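Local coordinates for protein insect group II chitinase (PDB 5Y2A) that probably hydrolyses chitin as the second catalytic domain of an insect group II chitinase, a family 18 glycoside hydrolase, at residues Y197-A209 with F252-T266. Numbering follows the deposited sequence.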
ATOM      1  N   TYR A 197     -14.678  10.567  -1.883  1.00 15.00           N
ATOM      2  CA  TYR A 197     -16.049  10.134  -1.636  1.00 15.50           C
ATOM      3  C   TYR A 197     -16.285   8.739  -2.193  1.00 19.38           C
ATOM      4  O   TYR A 197     -17.115   7.989  -1.664  1.00 17.55           O
ATOM      5  CB  TYR A 197     -17.044  11.102  -2.273  1.00 14.54           C
ATOM      6  CG  TYR A 197     -17.176  12.452  -1.612  1.00 14.44           C
ATOM      7  CD1 TYR A 197     -18.103  12.660  -0.594  1.00 13.36           C
ATOM      8  CD2 TYR A 197     -16.404  13.528  -2.028  1.00 14.22           C
ATOM      9  CE1 TYR A 197     -18.252  13.909   0.000  1.00 15.91           C
ATOM     10  CE2 TYR A 197     -16.543  14.777  -1.442  1.00 16.17           C
ATOM     11  CZ  TYR A 197     -17.468  14.965  -0.429  1.00 17.74           C
ATOM     12  OH  TYR A 197     -17.604  16.208   0.151  1.00 14.83           O
ATOM     13  N   HIS A 198     -15.561   8.382  -3.254  1.00 15.75           N
ATOM     14  CA  HIS A 198     -15.692   7.100  -3.925  1.00 16.67           C
ATOM     15  C   HIS A 198     -14.315   6.617  -4.344  1.00 16.42           C
ATOM     16  O   HIS A 198     -13.401   7.411  -4.577  1.00 15.78           O
ATOM     17  CB  HIS A 198     -16.610   7.202  -5.142  1.00 15.20           C
ATOM     18  CG  HIS A 198     -18.005   7.615  -4.793  1.00 18.27           C
ATOM     19  ND1 HIS A 198     -18.867   6.793  -4.103  1.00 20.73           N
ATOM     20  CD2 HIS A 198     -18.673   8.776  -5.000  1.00 17.92           C
ATOM     21  CE1 HIS A 198     -20.014   7.421  -3.915  1.00 21.91           C
ATOM     22  NE2 HIS A 198     -19.923   8.624  -4.452  1.00 19.38           N
ATOM     23  N   GLY A 199     -14.184   5.301  -4.439  1.00 14.11           N
ATOM     24  CA  GLY A 199     -12.929   4.659  -4.784  1.00 14.55           C
ATOM     25  C   GLY A 199     -13.187   3.176  -4.927  1.00 16.88           C
ATOM     26  O   GLY A 199     -14.316   2.707  -4.762  1.00 13.32           O
ATOM     27  N   GLN A 200     -12.121   2.435  -5.249  1.00 15.77           N
ATOM     28  CA  GLN A 200     -12.268   1.011  -5.542  1.00 16.00           C
ATOM     29  C   GLN A 200     -12.891   0.234  -4.386  1.00 19.54           C
ATOM     30  O   GLN A 200     -13.423  -0.858  -4.603  1.00 19.05           O
ATOM     31  CB  GLN A 200     -10.911   0.404  -5.940  1.00 15.32           C
ATOM     32  CG  GLN A 200      -9.782   0.666  -4.965  1.00 20.13           C
ATOM     33  CD  GLN A 200      -9.782  -0.303  -3.803  1.00 39.02           C
ATOM     34  OE1 GLN A 200     -10.307  -1.417  -3.904  1.00 30.71           O
ATOM     35  NE2 GLN A 200      -9.202   0.116  -2.685  1.00 28.08           N
ATOM     36  N   TRP A 201     -12.816   0.751  -3.160  1.00 18.35           N
ATOM     37  CA  TRP A 201     -13.448   0.078  -2.032  1.00 23.12           C
ATOM     38  C   TRP A 201     -14.969  -0.005  -2.163  1.00 22.49           C
ATOM     39  O   TRP A 201     -15.581  -0.876  -1.535  1.00 22.41           O
ATOM     40  CB  TRP A 201     -13.077   0.790  -0.737  1.00 19.83           C
ATOM     41  CG  TRP A 201     -13.412   2.256  -0.771  1.00 19.46           C
ATOM     42  CD1 TRP A 201     -14.614   2.829  -0.455  1.00 19.54           C
ATOM     43  CD2 TRP A 201     -12.542   3.333  -1.150  1.00 17.25           C
ATOM     44  NE1 TRP A 201     -14.543   4.192  -0.616  1.00 19.52           N
ATOM     45  CE2 TRP A 201     -13.281   4.528  -1.036  1.00 17.30           C
ATOM     46  CE3 TRP A 201     -11.205   3.404  -1.570  1.00 19.19           C
ATOM     47  CZ2 TRP A 201     -12.734   5.780  -1.326  1.00 16.42           C
ATOM     48  CZ3 TRP A 201     -10.663   4.654  -1.862  1.00 19.10           C
ATOM     49  CH2 TRP A 201     -11.430   5.821  -1.734  1.00 16.81           C
ATOM     50  N   ASP A 202     -15.592   0.862  -2.973  1.00 19.89           N
ATOM     51  CA  ASP A 202     -17.031   0.779  -3.194  1.00 19.44           C
ATOM     52  C   ASP A 202     -17.437  -0.425  -4.025  1.00 21.36           C
ATOM     53  O   ASP A 202     -18.635  -0.720  -4.102  1.00 21.59           O
ATOM     54  CB  ASP A 202     -17.559   2.034  -3.906  1.00 19.46           C
ATOM     55  CG  ASP A 202     -17.455   3.281  -3.065  1.00 19.60           C
ATOM     56  OD1 ASP A 202     -17.525   3.191  -1.828  1.00 18.27           O
ATOM     57  OD2 ASP A 202     -17.309   4.363  -3.662  1.00 17.61           O
ATOM     58  N   LYS A 203     -16.483  -1.105  -4.686  1.00 19.38           N
ATOM     59  CA  LYS A 203     -16.794  -2.135  -5.660  1.00 20.90           C
ATOM     60  C   LYS A 203     -17.637  -1.679  -6.835  1.00 21.67           C
ATOM     61  O   LYS A 203     -18.195  -2.530  -7.501  1.00 19.10           O
ATOM     62  CB  LYS A 203     -17.554  -3.268  -4.973  1.00 28.25           C
ATOM     63  CG  LYS A 203     -16.758  -4.040  -4.051  1.00 29.51           C
ATOM     64  CD  LYS A 203     -15.690  -4.499  -4.991  1.00 49.35           C
ATOM     65  CE  LYS A 203     -15.088  -5.784  -4.434  1.00 57.92           C
ATOM     66  NZ  LYS A 203     -13.792  -6.201  -5.025  1.00 55.15           N
ATOM     67  N   LYS A 204     -17.644  -0.387  -7.163  1.00 18.19           N
ATOM     68  CA  LYS A 204     -18.258   0.104  -8.390  1.00 18.94           C
ATOM     69  C   LYS A 204     -17.704   1.494  -8.674  1.00 17.16           C
ATOM     70  O   LYS A 204     -17.245   2.186  -7.762  1.00 17.89           O
ATOM     71  CB  LYS A 204     -19.786   0.143  -8.281  1.00 24.20           C
ATOM     72  CG  LYS A 204     -20.341   1.095  -7.224  1.00 27.74           C
ATOM     73  CD  LYS A 204     -21.813   0.795  -6.955  1.00 29.80           C
ATOM     74  CE  LYS A 204     -22.501   1.916  -6.199  1.00 43.58           C
ATOM     75  NZ  LYS A 204     -23.885   1.530  -5.801  1.00 52.43           N
ATOM     76  N   THR A 205     -17.751   1.895  -9.941  1.00 18.65           N
ATOM     77  CA  THR A 205     -17.160   3.168 -10.341  1.00 15.62           C
ATOM     78  C   THR A 205     -17.933   4.332  -9.735  1.00 18.60           C
ATOM     79  O   THR A 205     -19.162   4.295  -9.622  1.00 20.48           O
ATOM     80  CB  THR A 205     -17.133   3.304 -11.859  1.00 18.19           C
ATOM     81  OG1 THR A 205     -18.473   3.313 -12.359  1.00 17.63           O
ATOM     82  CG2 THR A 205     -16.365   2.143 -12.498  1.00 17.74           C
ATOM     83  N   GLY A 206     -17.203   5.373  -9.352  1.00 16.57           N
ATOM     84  CA  GLY A 206     -17.802   6.561  -8.769  1.00 15.38           C
ATOM     85  C   GLY A 206     -16.807   7.695  -8.830  1.00 18.35           C
ATOM     86  O   GLY A 206     -15.610   7.482  -9.053  1.00 16.11           O
ATOM     87  N   HIS A 207     -17.303   8.912  -8.633  1.00 15.46           N
ATOM     88  CA  HIS A 207     -16.430  10.067  -8.761  1.00 14.24           C
ATOM     89  C   HIS A 207     -15.722  10.364  -7.447  1.00 12.84           C
ATOM     90  O   HIS A 207     -16.322  10.304  -6.372  1.00 13.14           O
ATOM     91  CB  HIS A 207     -17.185  11.306  -9.246  1.00 15.00           C
ATOM     92  CG  HIS A 207     -16.285  12.332  -9.859  1.00 14.14           C
ATOM     93  ND1 HIS A 207     -15.522  13.193  -9.099  1.00 14.02           N
ATOM     94  CD2 HIS A 207     -15.987  12.604 -11.152  1.00 12.79           C
ATOM     95  CE1 HIS A 207     -14.801  13.960  -9.900  1.00 14.35           C
ATOM     96  NE2 HIS A 207     -15.064  13.618 -11.150  1.00 14.50           N
ATOM     97  N   VAL A 208     -14.432  10.692  -7.550  1.00 14.46           N
ATOM     98  CA  VAL A 208     -13.615  10.953  -6.369  1.00 12.98           C
ATOM     99  C   VAL A 208     -14.175  12.107  -5.543  1.00 11.63           C
ATOM    100  O   VAL A 208     -14.034  12.124  -4.315  1.00 10.89           O
ATOM    101  CB  VAL A 208     -12.153  11.217  -6.798  1.00 13.38           C
ATOM    102  CG1 VAL A 208     -12.088  12.366  -7.822  1.00 12.87           C
ATOM    103  CG2 VAL A 208     -11.278  11.524  -5.585  1.00 12.90           C
ATOM    104  N   ALA A 209     -14.818  13.087  -6.180  1.00 11.97           N
ATOM    105  CA  ALA A 209     -15.245  14.304  -5.484  1.00 13.74           C
ATOM    106  C   ALA A 209     -16.458  14.905  -6.178  1.00 15.60           C
ATOM    107  O   ALA A 209     -16.376  15.968  -6.807  1.00 13.33           O
ATOM    108  CB  ALA A 209     -14.099  15.315  -5.417  1.00 12.40           C
ATOM    109  N   PHE A 252     -10.111   2.546 -11.277  1.00 12.58           N
ATOM    110  CA  PHE A 252     -10.819   1.288 -11.116  1.00 14.19           C
ATOM    111  C   PHE A 252     -10.520   0.379 -12.297  1.00 16.03           C
ATOM    112  O   PHE A 252     -10.251   0.842 -13.408  1.00 15.48           O
ATOM    113  CB  PHE A 252     -12.348   1.459 -11.069  1.00 11.88           C
ATOM    114  CG  PHE A 252     -12.855   2.439 -10.039  1.00 13.68           C
ATOM    115  CD1 PHE A 252     -12.711   3.808 -10.219  1.00 16.03           C
ATOM    116  CD2 PHE A 252     -13.557   1.987  -8.934  1.00 14.17           C
ATOM    117  CE1 PHE A 252     -13.214   4.701  -9.291  1.00 14.74           C
ATOM    118  CE2 PHE A 252     -14.065   2.876  -8.003  1.00 13.39           C
ATOM    119  CZ  PHE A 252     -13.893   4.231  -8.180  1.00 15.43           C
ATOM    120  N   SER A 253     -10.603  -0.926 -12.051  1.00 15.71           N
ATOM    121  CA  SER A 253     -10.679  -1.928 -13.111  1.00 15.50           C
ATOM    122  C   SER A 253     -12.101  -2.487 -13.124  1.00 14.70           C
ATOM    123  O   SER A 253     -12.570  -3.001 -12.104  1.00 15.34           O
ATOM    124  CB  SER A 253      -9.647  -3.035 -12.893  1.00 15.96           C
ATOM    125  OG  SER A 253      -8.321  -2.506 -12.918  1.00 14.57           O
ATOM    126  N   VAL A 254     -12.789  -2.381 -14.279  1.00 18.28           N
ATOM    127  CA  VAL A 254     -14.224  -2.649 -14.372  1.00 18.46           C
ATOM    128  C   VAL A 254     -14.466  -4.097 -14.787  1.00 19.53           C
ATOM    129  O   VAL A 254     -13.779  -4.633 -15.666  1.00 16.67           O
ATOM    130  CB  VAL A 254     -14.896  -1.673 -15.359  1.00 17.06           C
ATOM    131  CG1 VAL A 254     -16.422  -1.925 -15.428  1.00 15.20           C
ATOM    132  CG2 VAL A 254     -14.625  -0.215 -14.954  1.00 16.74           C
ATOM    133  N   VAL A 255     -15.465  -4.729 -14.162  1.00 20.18           N
ATOM    134  CA  VAL A 255     -15.834  -6.098 -14.511  1.00 22.95           C
ATOM    135  C   VAL A 255     -16.170  -6.185 -15.998  1.00 23.69           C
ATOM    136  O   VAL A 255     -16.834  -5.305 -16.559  1.00 22.12           O
ATOM    137  CB  VAL A 255     -17.006  -6.564 -13.631  1.00 25.37           C
ATOM    138  CG1 VAL A 255     -17.608  -7.858 -14.160  1.00 24.69           C
ATOM    139  CG2 VAL A 255     -16.554  -6.728 -12.184  1.00 21.30           C
ATOM    140  N   GLU A 256     -15.684  -7.242 -16.649  1.00 23.92           N
ATOM    141  CA  GLU A 256     -15.941  -7.447 -18.073  1.00 26.46           C
ATOM    142  C   GLU A 256     -17.431  -7.341 -18.379  1.00 26.10           C
ATOM    143  O   GLU A 256     -18.266  -7.901 -17.663  1.00 24.15           O
ATOM    144  CB  GLU A 256     -15.439  -8.821 -18.514  1.00 33.31           C
ATOM    145  CG  GLU A 256     -15.477  -9.021 -20.024  1.00 37.24           C
ATOM    146  CD  GLU A 256     -14.700 -10.242 -20.464  1.00 56.44           C
ATOM    147  OE1 GLU A 256     -15.301 -11.337 -20.463  1.00 61.47           O
ATOM    148  OE2 GLU A 256     -13.499 -10.125 -20.787  1.00 65.27           O
ATOM    149  N   GLY A 257     -17.758  -6.590 -19.427  1.00 26.77           N
ATOM    150  CA  GLY A 257     -19.128  -6.457 -19.872  1.00 25.56           C
ATOM    151  C   GLY A 257     -19.997  -5.518 -19.066  1.00 28.89           C
ATOM    152  O   GLY A 257     -21.192  -5.409 -19.360  1.00 29.26           O
ATOM    153  N   ALA A 258     -19.448  -4.822 -18.074  1.00 27.80           N
ATOM    154  CA  ALA A 258     -20.251  -3.934 -17.242  1.00 24.57           C
ATOM    155  C   ALA A 258     -20.395  -2.531 -17.817  1.00 21.57           C
ATOM    156  O   ALA A 258     -21.124  -1.718 -17.241  1.00 24.31           O
ATOM    157  CB  ALA A 258     -19.662  -3.848 -15.829  1.00 24.35           C
ATOM    158  N   GLY A 259     -19.726  -2.218 -18.923  1.00 22.29           N
ATOM    159  CA  GLY A 259     -19.833  -0.895 -19.502  1.00 26.07           C
ATOM    160  C   GLY A 259     -18.894   0.108 -18.855  1.00 25.93           C
ATOM    161  O   GLY A 259     -18.029  -0.223 -18.043  1.00 22.97           O
ATOM    162  N   THR A 260     -19.089   1.375 -19.224  1.00 24.47           N
ATOM    163  CA  THR A 260     -18.223   2.456 -18.764  1.00 22.73           C
ATOM    164  C   THR A 260     -18.952   3.483 -17.911  1.00 25.55           C
ATOM    165  O   THR A 260     -18.402   4.559 -17.656  1.00 24.94           O
ATOM    166  CB  THR A 260     -17.568   3.164 -19.956  1.00 23.60           C
ATOM    167  OG1 THR A 260     -18.585   3.749 -20.785  1.00 27.11           O
ATOM    168  CG2 THR A 260     -16.746   2.186 -20.767  1.00 24.66           C
ATOM    169  N   GLY A 261     -20.171   3.204 -17.472  1.00 21.72           N
ATOM    170  CA  GLY A 261     -20.941   4.191 -16.756  1.00 25.55           C
ATOM    171  C   GLY A 261     -20.585   4.279 -15.283  1.00 26.97           C
ATOM    172  O   GLY A 261     -19.785   3.522 -14.741  1.00 23.04           O
ATOM    173  N   LEU A 262     -21.203   5.259 -14.632  1.00 25.11           N
ATOM    174  CA  LEU A 262     -21.107   5.372 -13.185  1.00 22.57           C
ATOM    175  C   LEU A 262     -21.842   4.202 -12.542  1.00 26.42           C
ATOM    176  O   LEU A 262     -22.889   3.771 -13.033  1.00 26.89           O
ATOM    177  CB  LEU A 262     -21.722   6.694 -12.730  1.00 29.09           C
ATOM    178  CG  LEU A 262     -20.934   7.964 -13.047  1.00 36.53           C
ATOM    179  CD1 LEU A 262     -21.865   9.140 -12.837  1.00 33.02           C
ATOM    180  CD2 LEU A 262     -19.656   8.095 -12.212  1.00 39.04           C
ATOM    181  N   GLY A 263     -21.290   3.685 -11.451  1.00 20.93           N
ATOM    182  CA  GLY A 263     -21.894   2.554 -10.770  1.00 25.09           C
ATOM    183  C   GLY A 263     -21.614   1.193 -11.378  1.00 22.78           C
ATOM    184  O   GLY A 263     -22.170   0.198 -10.905  1.00 27.46           O
ATOM    185  N   ALA A 264     -20.777   1.128 -12.417  1.00 21.27           N
ATOM    186  CA  ALA A 264     -20.429  -0.166 -13.003  1.00 20.18           C
ATOM    187  C   ALA A 264     -19.597  -0.973 -12.014  1.00 22.25           C
ATOM    188  O   ALA A 264     -18.665  -0.425 -11.412  1.00 19.68           O
ATOM    189  CB  ALA A 264     -19.650   0.024 -14.300  1.00 21.40           C
ATOM    190  N   PRO A 265     -19.891  -2.258 -11.821  1.00 23.82           N
ATOM    191  CA  PRO A 265     -19.124  -3.056 -10.855  1.00 21.35           C
ATOM    192  C   PRO A 265     -17.652  -3.163 -11.230  1.00 16.55           C
ATOM    193  O   PRO A 265     -17.290  -3.264 -12.404  1.00 16.90           O
ATOM    194  CB  PRO A 265     -19.812  -4.430 -10.908  1.00 20.67           C
ATOM    195  CG  PRO A 265     -21.192  -4.126 -11.370  1.00 26.68           C
ATOM    196  CD  PRO A 265     -21.041  -3.007 -12.356  1.00 21.10           C
ATOM    197  N   THR A 266     -16.803  -3.147 -10.209  1.00 17.61           N
ATOM    198  CA  THR A 266     -15.362  -3.199 -10.390  1.00 17.98           C
ATOM    199  C   THR A 266     -14.787  -4.337  -9.563  1.00 17.80           C
ATOM    200  O   THR A 266     -15.392  -4.794  -8.590  1.00 20.81           O
ATOM    201  CB  THR A 266     -14.698  -1.874  -9.993  1.00 16.38           C
ATOM    202  OG1 THR A 266     -15.010  -1.580  -8.630  1.00 15.85           O
ATOM    203  CG2 THR A 266     -15.213  -0.745 -10.880  1.00 14.71           C
TER
HETATM  204  O   HOH W   1     -13.144  -2.399  -6.724  1.00 20.95           O
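The loop after barrel strand 189-192 packs against the end of strand 241-254 and the loop that leads from it to the antiparallel strand 266-269, with Thr205 set into a type II turn, Gly261 to Ala264, and Phe252 packed beneath the loop. Thr205 grips the turn with backbone and side chain together. Its N donates to Ala264 O (2.9 Å) and its O receives Gly263 N (2.9 Å). OG1 lies between the backbone N and the carbonyl carbon (chi1 63°), which turns it into the mouth of the turn. There it donates to Gly261 O at 2.7 Å, in the carbonyl plane and on a lone pair, while Ala264 N reaches OG1 at 3.2 Å by a bent bond (136° at the hydrogen). The same torsion sends CG2 the other way, against Thr266 CG2 at 3.5 Å and on to Val254 CG2. A valine in place of Thr205 would probably leave Gly261 O without its donor and Ala264 N without this acceptor, with a methyl group facing the carbonyl instead.

Over one face of the Phe252 ring sits Thr205 CA, a CH-pi contact 4.0 Å from the centroid and 14° off the normal. The far end of the ring pushes under the backbone of Gly199 and Gln200, CE2 lying 3.2 Å from Gly199 C, and Trp316 of strand 315-318 meets the ring nearly at right angles. Just before Thr205, Lys204 forms a single beta bridge with Pro265, and Thr266 N donates to Lys203 O. A water that donates to Gln200 O also hydrogen-bonds Thr266 OG1, adding a polar link to the 3-10 segment 200-202 that the ring already touches. The contact thus joins the loop after the sixth barrel strand to the hairpin that follows the seventh, consistent with the alpha+beta insertion found at this point in many family 18 TIM-barrel chitinases.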